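Local coordinates for protein transcriptional regulator, LuxR family (Burkholderia thailandensis, PDB 3MQO) that probably binds DNA as a LuxR-type transcriptional regulator, this chain being its PAS domain rather than the helix-turn-helix part, at residues B[33-38]-B[78-83]. Numbering follows the deposited sequence.
Sequences AIFRCA and RIMKRA. With EDO (1,2-ethanediol), chain I.
Arg82 NH1 donates to Ile34 O at 2.8 Å, arriving on a lone pair of the carbonyl, which in turn lies in the guanidinium plane. The other two nitrogens of this guanidinium are engaged by acids, NE by Glu86 and NH2 by Asp112, so bonds around its edge fix its rotation. Over one face lies the guanidinium of Arg36, with planes 4° apart, centres 3.9 Å apart and Arg36 NH2 above the centre of the Arg82 group. The positive charge of Arg82 is probably balanced by Glu86 and Asp112, which would ease the stacking of two cations. The two side chains run side by side in the same direction; Arg82 is extended from CG to NE, whereas Arg36 bends at chi2 (-68°), folding NH1 back to Ala33 O, 2.8 Å away. That oxygen also receives Arg36 N, from the opposite face of its plane. A bound ethanediol takes a further bond from Arg36 NH1 through O2. Ala83 N donates to Phe35 O at 2.9 Å, tying the two backbones together beside the arginines. The Phe35 ring turns its edge to Lys81 O, with CD1 3.3 Å away, while CE1 packs on Met80 CB. Arg36, at positive phi, is the C-prime residue of the Schellman motif ending helix 29-34. The contact thus joins this helix end of the PAS domain to the exit of edge strand 74-81, with Phe88 of neighbouring strand 87-96 packing against Ile34, Phe35 and Met80.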
loop_
_atom_site.group_PDB
_atom_site.type_symbol
_atom_site.label_atom_id
_atom_site.label_comp_id
_atom_site.label_asym_id
_atom_site.label_seq_id
_atom_site.Cartn_x
_atom_site.Cartn_y
_atom_site.Cartn_z
ATOM N N ALA B 33 -4.581 9.187 -10.212
ATOM C CA ALA B 33 -4.896 10.403 -9.465
ATOM C C ALA B 33 -3.618 11.066 -9.004
ATOM O O ALA B 33 -3.442 12.269 -9.202
ATOM C CB ALA B 33 -5.826 10.097 -8.265
ATOM N N ILE B 34 -2.715 10.269 -8.422
ATOM C CA ILE B 34 -1.426 10.799 -7.961
ATOM C C ILE B 34 -0.698 11.551 -9.077
ATOM O O ILE B 34 -0.170 12.653 -8.860
ATOM C CB ILE B 34 -0.512 9.674 -7.414
ATOM C CG1 ILE B 34 -1.102 9.101 -6.122
ATOM C CG2 ILE B 34 0.885 10.210 -7.139
ATOM C CD1 ILE B 34 -0.411 7.844 -5.619
ATOM N N PHE B 35 -0.664 10.939 -10.258
ATOM C CA PHE B 35 0.100 11.479 -11.381
ATOM C C PHE B 35 -0.725 12.373 -12.305
ATOM O O PHE B 35 -0.248 12.797 -13.361
ATOM C CB PHE B 35 0.884 10.359 -12.109
ATOM C CG PHE B 35 2.009 9.820 -11.281
ATOM C CD1 PHE B 35 3.235 10.475 -11.245
ATOM C CD2 PHE B 35 1.819 8.700 -10.461
ATOM C CE1 PHE B 35 4.281 10.004 -10.443
ATOM C CE2 PHE B 35 2.849 8.210 -9.664
ATOM C CZ PHE B 35 4.090 8.877 -9.646
ATOM N N ARG B 36 -1.946 12.688 -11.861
ATOM C CA ARG B 36 -2.810 13.695 -12.485
ATOM C C ARG B 36 -3.127 13.359 -13.930
ATOM O O ARG B 36 -3.055 14.221 -14.800
ATOM C CB ARG B 36 -2.207 15.109 -12.393
ATOM C CG ARG B 36 -1.782 15.514 -10.998
ATOM C CD ARG B 36 -2.970 15.689 -10.087
ATOM N NE ARG B 36 -2.571 16.333 -8.838
ATOM C CZ ARG B 36 -2.590 15.741 -7.647
ATOM N NH1 ARG B 36 -3.000 14.486 -7.522
ATOM N NH2 ARG B 36 -2.205 16.413 -6.573
ATOM N N CYS B 37 -3.470 12.101 -14.173
ATOM C CA CYS B 37 -3.751 11.636 -15.527
ATOM C C CYS B 37 -4.805 10.543 -15.488
ATOM O O CYS B 37 -5.372 10.280 -14.430
ATOM C CB CYS B 37 -2.463 11.163 -16.202
ATOM S SG CYS B 37 -1.649 9.767 -15.410
ATOM N N ALA B 38 -5.102 9.946 -16.640
ATOM C CA ALA B 38 -6.032 8.817 -16.709
ATOM C C ALA B 38 -5.269 7.497 -16.600
ATOM O O ALA B 38 -4.077 7.431 -16.932
ATOM C CB ALA B 38 -6.820 8.867 -17.994
ATOM N N ARG B 78 11.003 9.104 -2.585
ATOM C CA ARG B 78 11.687 9.913 -3.606
ATOM C C ARG B 78 10.773 10.946 -4.231
ATOM O O ARG B 78 9.547 10.884 -4.079
ATOM C CB ARG B 78 12.315 9.046 -4.703
ATOM C CG ARG B 78 11.348 8.687 -5.857
ATOM C CD ARG B 78 10.290 7.681 -5.413
ATOM N NE ARG B 78 10.887 6.361 -5.237
ATOM C CZ ARG B 78 11.050 5.482 -6.215
ATOM N NH1 ARG B 78 10.652 5.764 -7.452
ATOM N NH2 ARG B 78 11.609 4.325 -5.951
ATOM N N ILE B 79 11.396 11.882 -4.936
ATOM C CA ILE B 79 10.691 12.900 -5.669
ATOM C C ILE B 79 10.286 12.321 -7.024
ATOM O O ILE B 79 11.118 11.747 -7.723
ATOM C CB ILE B 79 11.565 14.126 -5.851
ATOM C CG1 ILE B 79 11.806 14.744 -4.471
ATOM C CG2 ILE B 79 10.902 15.115 -6.812
ATOM C CD1 ILE B 79 12.904 15.807 -4.428
HETATM N N MSE B 80 9.006 12.461 -7.357
HETATM C CA MSE B 80 8.479 12.037 -8.657
HETATM C C MSE B 80 7.827 13.234 -9.368
HETATM O O MSE B 80 7.798 14.337 -8.823
HETATM C CB MSE B 80 7.490 10.860 -8.505
HETATM C CG MSE B 80 8.091 9.602 -7.832
HETATM SE SE MSE B 80 9.488 8.818 -8.939
HETATM C CE MSE B 80 8.335 7.753 -10.063
ATOM N N LYS B 81 7.343 13.012 -10.585
ATOM C CA LYS B 81 6.819 14.091 -11.433
ATOM C C LYS B 81 5.383 13.805 -11.878
ATOM O O LYS B 81 5.124 12.795 -12.523
ATOM C CB LYS B 81 7.710 14.251 -12.667
ATOM C CG LYS B 81 7.433 15.530 -13.479
ATOM C CD LYS B 81 8.448 15.715 -14.596
ATOM C CE LYS B 81 8.198 14.748 -15.758
ATOM N NZ LYS B 81 6.841 14.931 -16.350
ATOM N N ARG B 82 4.456 14.712 -11.560
ATOM C CA ARG B 82 3.078 14.587 -12.041
ATOM C C ARG B 82 2.994 14.963 -13.530
ATOM O O ARG B 82 3.857 15.666 -14.053
ATOM C CB ARG B 82 2.117 15.467 -11.216
ATOM C CG ARG B 82 2.235 15.320 -9.695
ATOM C CD ARG B 82 1.134 16.073 -8.978
ATOM N NE ARG B 82 1.409 16.354 -7.568
ATOM C CZ ARG B 82 1.175 15.513 -6.559
ATOM N NH1 ARG B 82 0.707 14.286 -6.791
ATOM N NH2 ARG B 82 1.434 15.893 -5.314
ATOM N N ALA B 83 1.959 14.486 -14.213
ATOM C CA ALA B 83 1.651 15.014 -15.547
ATOM C C ALA B 83 1.568 16.530 -15.398
ATOM O O ALA B 83 0.980 17.026 -14.434
ATOM C CB ALA B 83 0.341 14.460 -16.071
HETATM C C1 EDO I . -4.417 11.424 -5.338
HETATM O O1 EDO I . -5.398 10.682 -4.572
HETATM C C2 EDO I . -3.269 11.897 -4.456
HETATM O O2 EDO I . -2.406 12.789 -5.189
#